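Local atomic coordinates of AvGluR1 ligand binding domain (Adineta vaga, PDB entry 4IO5), a protein that probably acts as a glutamate-gated ion channel, of which this chain is the extracellular ligand-binding domain, a two-lobed clamshell that closes on amino acids such as glutamate or alanine. Residues A[13-18]-A[65-70]; A[108-113]-A[193-198]; A[134-139]-A[177-182]. All blocks are in the same frame, centred on the assembly; numbering follows the deposited sequence.

Contact 1 lies in one lobe of the clamshell, contacts 2 and 3 in the other, and the bound alanine sits in the cleft between them. Contacts 1 and 3 both touch this ligand: Tyr67 lies against its methyl group and Asp180 takes its ammonium. They also meet directly, through Thr68 N and Gly138 O at 3.0 Å, probably a hydrogen bond across the cleft. Contacts 2 and 3 share a sheet: strand 103-112 has 195-198 along one edge and 176-180 along the other, with probable bonds from Arg108 N to Met179 O and Leu110 N to Ser177 O, each 2.8 Å. Contact 2 is remoter, the Leu110 side chain ending about 12 Å from the alanine.

Contact 1: residues A[13-18]-A[65-70]; sequences GVIESV and TSYTGL. With ALA (alanine), chain C.
Ile15 presses its CD1 methyl squarely onto the ring of Tyr67, 3.9 Å from the centroid and only 8° off the ring normal, a CH-pi contact. The alanine ligand puts its own CB over the centre of the opposite face, 3.5 Å above the plane, which leaves the phenol sandwiched between protein and ligand. Ile15 makes its reach with CG1 anti to the backbone N (chi1 -178°), a setting that extends CD1 under the ring, while the other branch, CG2, comes up to the rim of that same face, 3.7 Å from Tyr67 CE2. That same CG2 touches Leu70 CD2 at 3.9 Å, one turn further along helix 67-75, so one isoleucine grips two residues of the helix. At the start of this helix Ser66 is the N-cap, its OG accepting from Gly69 N at 2.8 Å. At Gly13 a CB would come tight against Leu70 CD1. The far end of the phenol is polar: Tyr67 OH lies 3.4 Å from Ser17 CB, but its hydrogen bonds go to Asp85 and Arg162, and Ser17 OG also bonds Asp85. Packed against methyl groups on both faces and hydrogen-bonded through its hydroxyl, the Tyr67 ring is fixed in its orientation as one wall of the amino acid pocket, with Ile15, just past the end of strand 9-14, backing it on the side away from the ligand.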
loop_
_atom_site.group_PDB
_atom_site.type_symbol
_atom_site.label_atom_id
_atom_site.label_comp_id
_atom_site.label_asym_id
_atom_site.label_seq_id
_atom_site.Cartn_x
_atom_site.Cartn_y
_atom_site.Cartn_z
ATOM N N GLY A 13 -5.301 -20.312 -6.245
ATOM C CA GLY A 13 -4.850 -20.897 -4.996
ATOM C C GLY A 13 -5.253 -20.013 -3.808
ATOM O O GLY A 13 -5.134 -18.799 -3.866
ATOM N N VAL A 14 -5.796 -20.634 -2.773
ATOM C CA VAL A 14 -6.179 -19.938 -1.548
ATOM C C VAL A 14 -5.591 -20.741 -0.403
ATOM O O VAL A 14 -5.210 -21.914 -0.581
ATOM C CB VAL A 14 -7.715 -19.754 -1.398
ATOM C CG1 VAL A 14 -8.257 -18.911 -2.559
ATOM C CG2 VAL A 14 -8.426 -21.107 -1.326
ATOM N N ILE A 15 -5.446 -20.095 0.751
ATOM C CA ILE A 15 -4.758 -20.692 1.913
ATOM C C ILE A 15 -5.540 -20.360 3.185
ATOM O O ILE A 15 -5.992 -19.235 3.381
ATOM C CB ILE A 15 -3.299 -20.217 1.974
ATOM C CG1 ILE A 15 -2.525 -20.859 3.135
ATOM C CG2 ILE A 15 -3.217 -18.710 2.120
ATOM C CD1 ILE A 15 -1.019 -20.681 2.997
ATOM N N GLU A 16 -5.757 -21.370 4.030
ATOM C CA GLU A 16 -6.577 -21.196 5.226
ATOM C C GLU A 16 -6.030 -20.143 6.187
ATOM O O GLU A 16 -4.859 -20.183 6.604
ATOM C CB GLU A 16 -6.771 -22.541 5.959
ATOM C CG GLU A 16 -7.693 -22.450 7.166
ATOM C CD GLU A 16 -7.930 -23.793 7.843
ATOM O OE1 GLU A 16 -7.552 -24.835 7.258
ATOM O OE2 GLU A 16 -8.519 -23.808 8.955
ATOM N N SER A 17 -6.889 -19.199 6.534
ATOM C CA SER A 17 -6.537 -18.083 7.406
ATOM C C SER A 17 -7.796 -17.316 7.754
ATOM O O SER A 17 -8.279 -16.519 6.964
ATOM C CB SER A 17 -5.552 -17.118 6.743
ATOM O OG SER A 17 -5.115 -16.165 7.693
ATOM N N VAL A 18 -8.373 -17.577 8.924
ATOM C CA VAL A 18 -9.635 -16.914 9.247
ATOM C C VAL A 18 -9.367 -15.439 9.509
ATOM O O VAL A 18 -8.374 -15.112 10.178
ATOM C CB VAL A 18 -10.333 -17.600 10.468
ATOM C CG1 VAL A 18 -10.486 -19.074 10.202
ATOM C CG2 VAL A 18 -9.552 -17.389 11.726
ATOM N N THR A 65 0.688 -26.327 4.019
ATOM C CA THR A 65 1.306 -25.368 3.103
ATOM C C THR A 65 1.699 -24.057 3.796
ATOM O O THR A 65 0.892 -23.464 4.501
ATOM C CB THR A 65 0.336 -25.060 1.961
ATOM O OG1 THR A 65 0.064 -26.271 1.233
ATOM C CG2 THR A 65 0.921 -24.021 0.987
ATOM N N SER A 66 2.941 -23.613 3.601
ATOM C CA SER A 66 3.351 -22.320 4.124
ATOM C C SER A 66 3.056 -21.247 3.093
ATOM O O SER A 66 2.750 -21.543 1.921
ATOM C CB SER A 66 4.841 -22.289 4.446
ATOM O OG SER A 66 5.627 -22.361 3.274
ATOM N N TYR A 67 3.164 -19.994 3.524
ATOM C CA TYR A 67 2.972 -18.892 2.610
ATOM C C TYR A 67 4.056 -18.880 1.522
ATOM O O TYR A 67 3.773 -18.669 0.328
ATOM C CB TYR A 67 2.872 -17.583 3.399
ATOM C CG TYR A 67 1.491 -17.439 3.984
ATOM C CD1 TYR A 67 1.153 -18.070 5.151
ATOM C CD2 TYR A 67 0.518 -16.680 3.339
ATOM C CE1 TYR A 67 -0.138 -17.979 5.688
ATOM C CE2 TYR A 67 -0.778 -16.590 3.850
ATOM C CZ TYR A 67 -1.099 -17.232 5.048
ATOM O OH TYR A 67 -2.374 -17.133 5.597
ATOM N N THR A 68 5.306 -19.093 1.916
ATOM C CA THR A 68 6.343 -19.213 0.903
ATOM C C THR A 68 6.064 -20.411 0.014
ATOM O O THR A 68 6.304 -20.362 -1.197
ATOM C CB THR A 68 7.727 -19.385 1.522
ATOM O OG1 THR A 68 8.061 -18.190 2.219
ATOM C CG2 THR A 68 8.755 -19.651 0.409
ATOM N N GLY A 69 5.562 -21.487 0.620
ATOM C CA GLY A 69 5.222 -22.701 -0.123
ATOM C C GLY A 69 4.185 -22.440 -1.206
ATOM O O GLY A 69 4.255 -22.974 -2.314
ATOM N N LEU A 70 3.187 -21.641 -0.862
ATOM C CA LEU A 70 2.149 -21.253 -1.816
ATOM C C LEU A 70 2.714 -20.452 -2.969
ATOM O O LEU A 70 2.396 -20.685 -4.138
ATOM C CB LEU A 70 1.061 -20.455 -1.081
ATOM C CG LEU A 70 -0.110 -19.931 -1.925
ATOM C CD1 LEU A 70 -0.905 -21.056 -2.562
ATOM C CD2 LEU A 70 -0.982 -19.074 -1.066
HETATM N N ALA C . 1.109 -12.560 5.468
HETATM C CA ALA C . 2.117 -13.531 5.905
HETATM C C ALA C . 2.971 -13.981 4.752
HETATM O O ALA C . 2.606 -13.713 3.580
HETATM C CB ALA C . 1.441 -14.720 6.562
HETATM O OXT ALA C . 4.022 -14.612 4.939
#

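Contact 2: residues A[108-113]-A[193-198]; sequences RILMRK and CNLTLV
Ile109 and Val198 begin a run of antiparallel pairing in which strand 195-198 edges strand 103-112. The backbone bonds come first: Val198 N donates to Ile109 O at 3.0 Å, and Met111 and Thr196 bond both ways, Met111 N to Thr196 O at 3.0 Å and Thr196 N to Met111 O at 2.8 Å. Past the strand end, Lys113 N adds an almost straight bond to Asn194 O (174° at the hydrogen), although it comes in well above the carbonyl plane. The two short segments, 108-112 and 195-198, run 141° apart, the departure from 180° reflecting the sheet's twist.

Apolar contacts fall on two faces. On one, Met111 has CG wedged between its backbone N and carbonyl carbon (chi1 68°), and its extended chain lies beside Thr196 and crosses Val198, with SD 3.6 Å from Val198 CG1. Cut back to an alanine, this position would lack the thioether that packs on Val198 and the Thr196 methyl, which would probably open a gap beside Ile117. On the other, Leu110 CD1 meets Leu197 CD2 at 3.8 Å, under helices 162-170 and 181-190. This is the central sheet of the second lobe of a periplasmic-binding-protein-like clamshell, layered with helices.

Polar side chains work at the ends. Leu197 CB sits over one face of the Arg108 guanidinium, 3.8 Å above its plane, while NH2 bonds Gly199 O. A water ties Arg108 NE and Ile109 N to Val198 O. At the other end the extended Lys113 sends NZ to Cys193 O in a weak bond of 3.0 Å, and a second water bridges NZ to Asn194 OD1. Cys193 itself is joined by a disulfide to Cys247 near the C-terminus.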
loop_
_atom_site.group_PDB
_atom_site.type_symbol
_atom_site.label_atom_id
_atom_site.label_comp_id
_atom_site.label_asym_id
_atom_site.label_seq_id
_atom_site.Cartn_x
_atom_site.Cartn_y
_atom_site.Cartn_z
ATOM N N ARG A 108 2.156 -7.408 14.484
ATOM C CA ARG A 108 2.233 -7.176 15.924
ATOM C C ARG A 108 2.741 -8.406 16.652
ATOM O O ARG A 108 2.829 -9.502 16.106
ATOM C CB ARG A 108 0.878 -6.717 16.456
ATOM C CG ARG A 108 0.456 -5.436 15.731
ATOM C CD ARG A 108 -0.506 -4.609 16.487
ATOM N NE ARG A 108 -0.003 -4.205 17.790
ATOM C CZ ARG A 108 -0.800 -3.817 18.773
ATOM N NH1 ARG A 108 -2.112 -3.798 18.565
ATOM N NH2 ARG A 108 -0.297 -3.455 19.954
ATOM N N ILE A 109 3.169 -8.171 17.893
ATOM C CA ILE A 109 3.590 -9.217 18.804
ATOM C C ILE A 109 2.350 -9.782 19.490
ATOM O O ILE A 109 1.543 -9.024 20.054
ATOM C CB ILE A 109 4.521 -8.645 19.887
ATOM C CG1 ILE A 109 5.724 -7.958 19.233
ATOM C CG2 ILE A 109 4.931 -9.752 20.856
ATOM C CD1 ILE A 109 6.673 -7.245 20.213
ATOM N N LEU A 110 2.229 -11.105 19.421
ATOM C CA LEU A 110 1.144 -11.868 20.023
ATOM C C LEU A 110 1.663 -12.520 21.304
ATOM O O LEU A 110 2.748 -13.094 21.300
ATOM C CB LEU A 110 0.735 -12.973 19.065
ATOM C CG LEU A 110 -0.358 -13.912 19.560
ATOM C CD1 LEU A 110 -1.647 -13.170 19.762
ATOM C CD2 LEU A 110 -0.538 -15.005 18.526
ATOM N N MET A 111 0.892 -12.469 22.384
ATOM C CA MET A 111 1.334 -13.128 23.613
ATOM C C MET A 111 0.151 -13.482 24.499
ATOM O O MET A 111 -0.964 -13.072 24.220
ATOM C CB MET A 111 2.250 -12.185 24.381
ATOM C CG MET A 111 1.535 -10.955 24.935
ATOM S SD MET A 111 2.654 -9.750 25.717
ATOM C CE MET A 111 1.467 -8.632 26.468
ATOM N N ARG A 112 0.397 -14.228 25.580
ATOM C CA ARG A 112 -0.634 -14.403 26.621
ATOM C C ARG A 112 -0.915 -13.108 27.352
ATOM O O ARG A 112 -0.009 -12.328 27.619
ATOM C CB ARG A 112 -0.169 -15.403 27.678
ATOM C CG ARG A 112 0.019 -16.829 27.202
ATOM C CD ARG A 112 0.583 -17.698 28.344
ATOM N NE ARG A 112 1.818 -17.163 28.906
ATOM C CZ ARG A 112 3.042 -17.455 28.463
ATOM N NH1 ARG A 112 3.201 -18.267 27.421
ATOM N NH2 ARG A 112 4.105 -16.923 29.056
ATOM N N LYS A 113 -2.168 -12.889 27.731
ATOM C CA LYS A 113 -2.476 -11.740 28.562
ATOM C C LYS A 113 -1.628 -11.815 29.823
ATOM O O LYS A 113 -1.358 -12.903 30.309
ATOM C CB LYS A 113 -3.956 -11.705 28.925
ATOM C CG LYS A 113 -4.794 -11.198 27.799
ATOM C CD LYS A 113 -6.246 -11.027 28.211
ATOM C CE LYS A 113 -7.036 -10.361 27.103
ATOM N NZ LYS A 113 -8.459 -10.238 27.522
ATOM N N CYS A 193 -9.594 -15.250 23.564
ATOM C CA CYS A 193 -9.788 -14.086 24.411
ATOM C C CYS A 193 -8.690 -13.880 25.464
ATOM O O CYS A 193 -8.576 -12.801 26.056
ATOM C CB CYS A 193 -11.158 -14.195 25.078
ATOM S SG CYS A 193 -12.490 -14.419 23.895
ATOM N N ASN A 194 -7.885 -14.912 25.703
ATOM C CA ASN A 194 -6.801 -14.840 26.689
ATOM C C ASN A 194 -5.431 -14.604 26.060
ATOM O O ASN A 194 -4.378 -14.646 26.720
ATOM C CB ASN A 194 -6.794 -16.111 27.521
ATOM C CG ASN A 194 -8.034 -16.238 28.380
ATOM O OD1 ASN A 194 -8.575 -15.236 28.866
ATOM N ND2 ASN A 194 -8.498 -17.466 28.572
ATOM N N LEU A 195 -5.435 -14.361 24.762
ATOM C CA LEU A 195 -4.224 -13.915 24.087
ATOM C C LEU A 195 -4.433 -12.450 23.780
ATOM O O LEU A 195 -5.580 -11.977 23.736
ATOM C CB LEU A 195 -3.970 -14.699 22.800
ATOM C CG LEU A 195 -3.668 -16.193 22.922
ATOM C CD1 LEU A 195 -3.303 -16.808 21.583
ATOM C CD2 LEU A 195 -2.559 -16.424 23.901
ATOM N N THR A 196 -3.336 -11.726 23.572
ATOM C CA THR A 196 -3.415 -10.305 23.305
ATOM C C THR A 196 -2.270 -9.811 22.436
ATOM O O THR A 196 -1.380 -10.571 22.108
ATOM C CB THR A 196 -3.469 -9.502 24.612
ATOM O OG1 THR A 196 -3.950 -8.187 24.331
ATOM C CG2 THR A 196 -2.093 -9.425 25.268
ATOM N N LEU A 197 -2.327 -8.543 22.033
ATOM C CA LEU A 197 -1.270 -7.958 21.200
ATOM C C LEU A 197 -0.592 -6.868 21.999
ATOM O O LEU A 197 -1.224 -6.224 22.836
ATOM C CB LEU A 197 -1.854 -7.361 19.920
ATOM C CG LEU A 197 -2.838 -8.247 19.143
ATOM C CD1 LEU A 197 -3.392 -7.505 17.926
ATOM C CD2 LEU A 197 -2.150 -9.526 18.751
ATOM N N VAL A 198 0.693 -6.645 21.752
ATOM C CA VAL A 198 1.419 -5.627 22.491
ATOM C C VAL A 198 2.451 -4.917 21.594
ATOM O O VAL A 198 2.965 -5.497 20.632
ATOM C CB VAL A 198 2.105 -6.246 23.733
ATOM C CG1 VAL A 198 3.278 -7.139 23.315
ATOM C CG2 VAL A 198 2.557 -5.141 24.688
HETATM O O HOH W 1 3.124 -4.909 17.978
HETATM O O HOH W 2 -9.311 -12.460 29.196
#

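Contact 3: residues A[134-139]-A[177-182]; sequences GIRIGT and SFMDIG. With ALA (alanine), chain C.
Gly134 and Ser177 meet where two roughly parallel strands of the second lobe, 133-136 and 176-180, splay apart toward the ligand cleft, and side chains bridge the widening gap. Ser177 OG donates to Gly134 O across a short 2.5 Å, from well above the carbonyl plane. A water continues the bridge, giving a hydrogen to Ser177 OG and accepting from Arg136 N at 2.9 Å. Further along, the Arg136 chain bends at chi3 (-76°) and swings its guanidinium over to the other strand, where NH2 makes a weak bond to Phe178 O, 2.9 Å away at the edge of the group. Across the other side of the strands, Ile135 CD1 touches the Phe178 ring, 3.6 Å from CD2.

Both strands end at the amino acid site. Asp180 OD2 accepts from the alanine N at 2.7 Å, its OD1 being held by Asn105, and Arg136, like Asp180, belongs to the glutamate site. After Arg136 a type II turn is pinned by Thr139 OG1 to Arg136 O and leads into helix 140-148. Helix 162-170 covers Arg136, Ser177 and Met179, whereas Phe178 packs against helix 120-125 and meets Phe202 edge-to-face.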
loop_
_atom_site.group_PDB
_atom_site.type_symbol
_atom_site.label_atom_id
_atom_site.label_comp_id
_atom_site.label_asym_id
_atom_site.label_seq_id
_atom_site.Cartn_x
_atom_site.Cartn_y
_atom_site.Cartn_z
ATOM N N GLY A 134 8.390 -17.879 19.245
ATOM C CA GLY A 134 7.902 -18.788 18.235
ATOM C C GLY A 134 7.675 -18.057 16.902
ATOM O O GLY A 134 7.094 -16.953 16.839
ATOM N N ILE A 135 8.156 -18.663 15.829
ATOM C CA ILE A 135 8.080 -18.046 14.512
ATOM C C ILE A 135 7.575 -19.066 13.500
ATOM O O ILE A 135 8.101 -20.139 13.402
ATOM C CB ILE A 135 9.444 -17.521 14.032
ATOM C CG1 ILE A 135 9.934 -16.400 14.956
ATOM C CG2 ILE A 135 9.343 -17.009 12.593
ATOM C CD1 ILE A 135 9.185 -15.150 14.830
ATOM N N ARG A 136 6.523 -18.726 12.768
ATOM C CA ARG A 136 5.995 -19.628 11.746
ATOM C C ARG A 136 6.923 -19.605 10.531
ATOM O O ARG A 136 7.161 -18.560 9.926
ATOM C CB ARG A 136 4.555 -19.233 11.358
ATOM C CG ARG A 136 3.506 -19.688 12.346
ATOM C CD ARG A 136 2.116 -19.119 12.070
ATOM N NE ARG A 136 2.056 -17.713 12.489
ATOM C CZ ARG A 136 1.678 -16.690 11.730
ATOM N NH1 ARG A 136 1.281 -16.867 10.457
ATOM N NH2 ARG A 136 1.685 -15.467 12.269
ATOM N N ILE A 137 7.444 -20.773 10.173
ATOM C CA ILE A 137 8.382 -20.859 9.071
ATOM C C ILE A 137 7.674 -20.533 7.760
ATOM O O ILE A 137 6.455 -20.759 7.634
ATOM C CB ILE A 137 9.071 -22.235 9.001
ATOM C CG1 ILE A 137 8.074 -23.334 8.679
ATOM C CG2 ILE A 137 9.804 -22.533 10.335
ATOM C CD1 ILE A 137 8.738 -24.517 8.019
ATOM N N GLY A 138 8.410 -19.917 6.839
ATOM C CA GLY A 138 7.853 -19.592 5.517
ATOM C C GLY A 138 6.863 -18.453 5.548
ATOM O O GLY A 138 5.974 -18.388 4.717
ATOM N N THR A 139 6.981 -17.569 6.536
ATOM C CA THR A 139 6.185 -16.366 6.584
ATOM C C THR A 139 7.104 -15.147 6.582
ATOM O O THR A 139 8.323 -15.250 6.869
ATOM C CB THR A 139 5.297 -16.247 7.840
ATOM O OG1 THR A 139 6.118 -16.178 9.019
ATOM C CG2 THR A 139 4.345 -17.406 7.970
ATOM N N SER A 177 4.897 -14.540 19.780
ATOM C CA SER A 177 5.116 -14.744 18.344
ATOM C C SER A 177 4.772 -13.443 17.606
ATOM O O SER A 177 4.457 -12.420 18.238
ATOM C CB SER A 177 4.292 -15.911 17.817
ATOM O OG SER A 177 4.687 -16.279 16.498
ATOM N N PHE A 178 4.875 -13.461 16.276
ATOM C CA PHE A 178 4.518 -12.306 15.440
ATOM C C PHE A 178 3.320 -12.673 14.573
ATOM O O PHE A 178 3.187 -13.806 14.108
ATOM C CB PHE A 178 5.645 -11.932 14.455
ATOM C CG PHE A 178 6.977 -11.589 15.093
ATOM C CD1 PHE A 178 7.063 -11.115 16.378
ATOM C CD2 PHE A 178 8.148 -11.714 14.355
ATOM C CE1 PHE A 178 8.301 -10.790 16.940
ATOM C CE2 PHE A 178 9.370 -11.393 14.895
ATOM C CZ PHE A 178 9.456 -10.918 16.183
ATOM N N MET A 179 2.487 -11.693 14.277
ATOM C CA MET A 179 1.293 -11.972 13.512
ATOM C C MET A 179 0.845 -10.713 12.788
ATOM O O MET A 179 0.888 -9.618 13.351
ATOM C CB MET A 179 0.169 -12.461 14.410
ATOM C CG MET A 179 -0.983 -13.064 13.699
ATOM S SD MET A 179 -2.106 -13.933 14.863
ATOM C CE MET A 179 -3.329 -14.401 13.681
ATOM N N ASP A 180 0.400 -10.877 11.543
ATOM C CA ASP A 180 -0.216 -9.773 10.812
ATOM C C ASP A 180 -1.357 -9.183 11.618
ATOM O O ASP A 180 -2.120 -9.905 12.246
ATOM C CB ASP A 180 -0.811 -10.227 9.472
ATOM C CG ASP A 180 0.209 -10.690 8.461
ATOM O OD1 ASP A 180 1.403 -10.253 8.475
ATOM O OD2 ASP A 180 -0.218 -11.511 7.601
ATOM N N ILE A 181 -1.501 -7.869 11.549
ATOM C CA ILE A 181 -2.416 -7.156 12.423
ATOM C C ILE A 181 -3.899 -7.461 12.183
ATOM O O ILE A 181 -4.687 -7.523 13.157
ATOM C CB ILE A 181 -2.169 -5.637 12.287
ATOM C CG1 ILE A 181 -2.943 -4.860 13.344
ATOM C CG2 ILE A 181 -2.489 -5.171 10.877
ATOM C CD1 ILE A 181 -2.569 -3.379 13.369
ATOM N N GLY A 182 -4.305 -7.633 10.924
ATOM C CA GLY A 182 -5.725 -7.837 10.635
ATOM C C GLY A 182 -6.204 -9.141 11.242
ATOM O O GLY A 182 -7.186 -9.186 11.999
HETATM N N ALA C . 1.109 -12.560 5.468
HETATM C CA ALA C . 2.117 -13.531 5.905
HETATM C C ALA C . 2.971 -13.981 4.752
HETATM O O ALA C . 2.606 -13.713 3.580
HETATM C CB ALA C . 1.441 -14.720 6.562
HETATM O OXT ALA C . 4.022 -14.612 4.939
HETATM O O HOH W 3 5.004 -16.342 13.526
#